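Local coordinates for protein voltage-sensor containing phosphatase (Ciona intestinalis, PDB 3V0D) that probably removes phosphate from phosphoinositide lipids, using a PTEN-like phosphatase and C2 region controlled by a membrane voltage sensor, at residues G145-D148 and E152-E155. The protein carries 1 engineered substitution. Sequence-based numbering, arbitrary orientation.
Sequences GKFD and EALE. With PO4 (phosphate ion), chain D.
Glu152 OE1 is gripped by two groups, the hydroxyl of Thr149 and a water that ties the helix back to the loop before it. This water donates a hydrogen bond to Glu152 OE1 at 2.5 Å and accepts one from Asp148 N at 2.6 Å, bridging backbone amide and carboxylate. The arrangement illustrates how a short loop between two consecutive helices is tied to the second of them: the loop following helix 131-143 turns away at Gly145, whose positive phi closes a Schellman motif, and the Phe147 side chain then meets the first turn of helix 150-161.

The apolar half belongs to Phe147. With CG anti to its carbonyl carbon (chi1 -56°), the ring is laid against the new helix, and Ala153 CA sits over one face, 4.1 Å from the Phe147 ring centroid and 27° off the normal, a CH-pi contact. On that same side, Phe147 CD1 lies 4.0 Å from Ala153 CB, and Phe147 CD2 comes within 3.7 Å of Glu152 CB. Leu141 of the preceding helix and the ring of Tyr156 also touch Phe147.

Lys146 extends elsewhere: a bend at its last torsion (chi4 55°) brings NZ 2.8 Å from O4 of a phosphate ion, probably from the crystallisation liquor and also held by His33. Asp144 forms a salt bridge with the same NZ.

Across this connection inside the phosphatase region, direct contact is thus largely apolar, and the polar link is the single water; its hydrogen bond and that of Thr149 would be expected to stabilise negative charge on Glu152.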
loop_
_atom_site.group_PDB
_atom_site.type_symbol
_atom_site.label_atom_id
_atom_site.label_comp_id
_atom_site.label_asym_id
_atom_site.label_seq_id
_atom_site.Cartn_x
_atom_site.Cartn_y
_atom_site.Cartn_z
ATOM N N GLY A 145 -15.596 -13.554 1.895
ATOM C CA GLY A 145 -16.981 -13.279 1.533
ATOM C C GLY A 145 -17.762 -12.411 2.490
ATOM O O GLY A 145 -18.937 -12.212 2.277
ATOM N N LYS A 146 -17.110 -11.885 3.525
ATOM C CA LYS A 146 -17.795 -11.020 4.486
ATOM C C LYS A 146 -18.257 -9.713 3.854
ATOM O O LYS A 146 -19.274 -9.131 4.277
ATOM C CB LYS A 146 -16.907 -10.783 5.713
ATOM C CG LYS A 146 -16.967 -12.039 6.632
ATOM C CD LYS A 146 -15.984 -12.106 7.755
ATOM C CE LYS A 146 -16.289 -13.313 8.647
ATOM N NZ LYS A 146 -16.354 -14.622 7.945
ATOM N N PHE A 147 -17.502 -9.268 2.854
ATOM C CA PHE A 147 -17.842 -8.090 2.064
ATOM C C PHE A 147 -17.649 -8.435 0.613
ATOM O O PHE A 147 -16.858 -9.318 0.285
ATOM C CB PHE A 147 -16.938 -6.903 2.418
ATOM C CG PHE A 147 -16.991 -6.574 3.871
ATOM C CD1 PHE A 147 -16.060 -7.097 4.742
ATOM C CD2 PHE A 147 -18.044 -5.829 4.397
ATOM C CE1 PHE A 147 -16.142 -6.838 6.088
ATOM C CE2 PHE A 147 -18.120 -5.579 5.748
ATOM C CZ PHE A 147 -17.182 -6.090 6.587
ATOM N N ASP A 148 -18.347 -7.688 -0.231
ATOM C CA ASP A 148 -18.323 -7.825 -1.682
ATOM C C ASP A 148 -17.492 -6.733 -2.362
ATOM O O ASP A 148 -17.143 -6.865 -3.537
ATOM C CB ASP A 148 -19.766 -7.681 -2.259
ATOM C CG ASP A 148 -20.729 -8.778 -1.832
ATOM O OD1 ASP A 148 -21.945 -8.477 -1.710
ATOM O OD2 ASP A 148 -20.306 -9.943 -1.680
ATOM N N GLU A 152 -16.171 -1.445 1.393
ATOM C CA GLU A 152 -16.779 -1.915 2.625
ATOM C C GLU A 152 -15.761 -2.659 3.479
ATOM O O GLU A 152 -15.762 -2.510 4.703
ATOM C CB GLU A 152 -17.981 -2.795 2.350
ATOM C CG GLU A 152 -19.166 -2.017 1.890
ATOM C CD GLU A 152 -20.222 -2.939 1.358
ATOM O OE1 GLU A 152 -19.996 -3.505 0.266
ATOM O OE2 GLU A 152 -21.269 -3.121 2.018
ATOM N N ALA A 153 -14.907 -3.481 2.866
ATOM C CA ALA A 153 -13.931 -4.225 3.647
ATOM C C ALA A 153 -12.946 -3.268 4.321
ATOM O O ALA A 153 -12.640 -3.412 5.519
ATOM C CB ALA A 153 -13.195 -5.208 2.772
ATOM N N LEU A 154 -12.475 -2.259 3.571
ATOM C CA LEU A 154 -11.543 -1.257 4.099
ATOM C C LEU A 154 -12.182 -0.476 5.231
ATOM O O LEU A 154 -11.556 -0.243 6.255
ATOM C CB LEU A 154 -11.131 -0.297 2.978
ATOM C CG LEU A 154 -10.115 -0.898 2.016
ATOM C CD1 LEU A 154 -10.127 -0.157 0.694
ATOM C CD2 LEU A 154 -8.725 -0.842 2.652
ATOM N N GLU A 155 -13.427 -0.044 5.054
ATOM C CA GLU A 155 -14.094 0.720 6.090
ATOM C C GLU A 155 -14.321 -0.133 7.315
ATOM O O GLU A 155 -14.210 0.374 8.426
ATOM C CB GLU A 155 -15.399 1.283 5.565
ATOM C CG GLU A 155 -15.161 2.432 4.628
ATOM C CD GLU A 155 -16.368 3.253 4.303
ATOM O OE1 GLU A 155 -16.208 4.178 3.486
ATOM O OE2 GLU A 155 -17.455 3.005 4.849
HETATM P P PO4 D . -15.958 -16.917 11.054
HETATM O O1 PO4 D . -15.259 -17.885 10.130
HETATM O O2 PO4 D . -16.649 -17.765 12.105
HETATM O O3 PO4 D . -14.881 -16.058 11.686
HETATM O O4 PO4 D . -16.945 -16.097 10.290
HETATM O O HOH W 1 -20.078 -5.957 0.599
#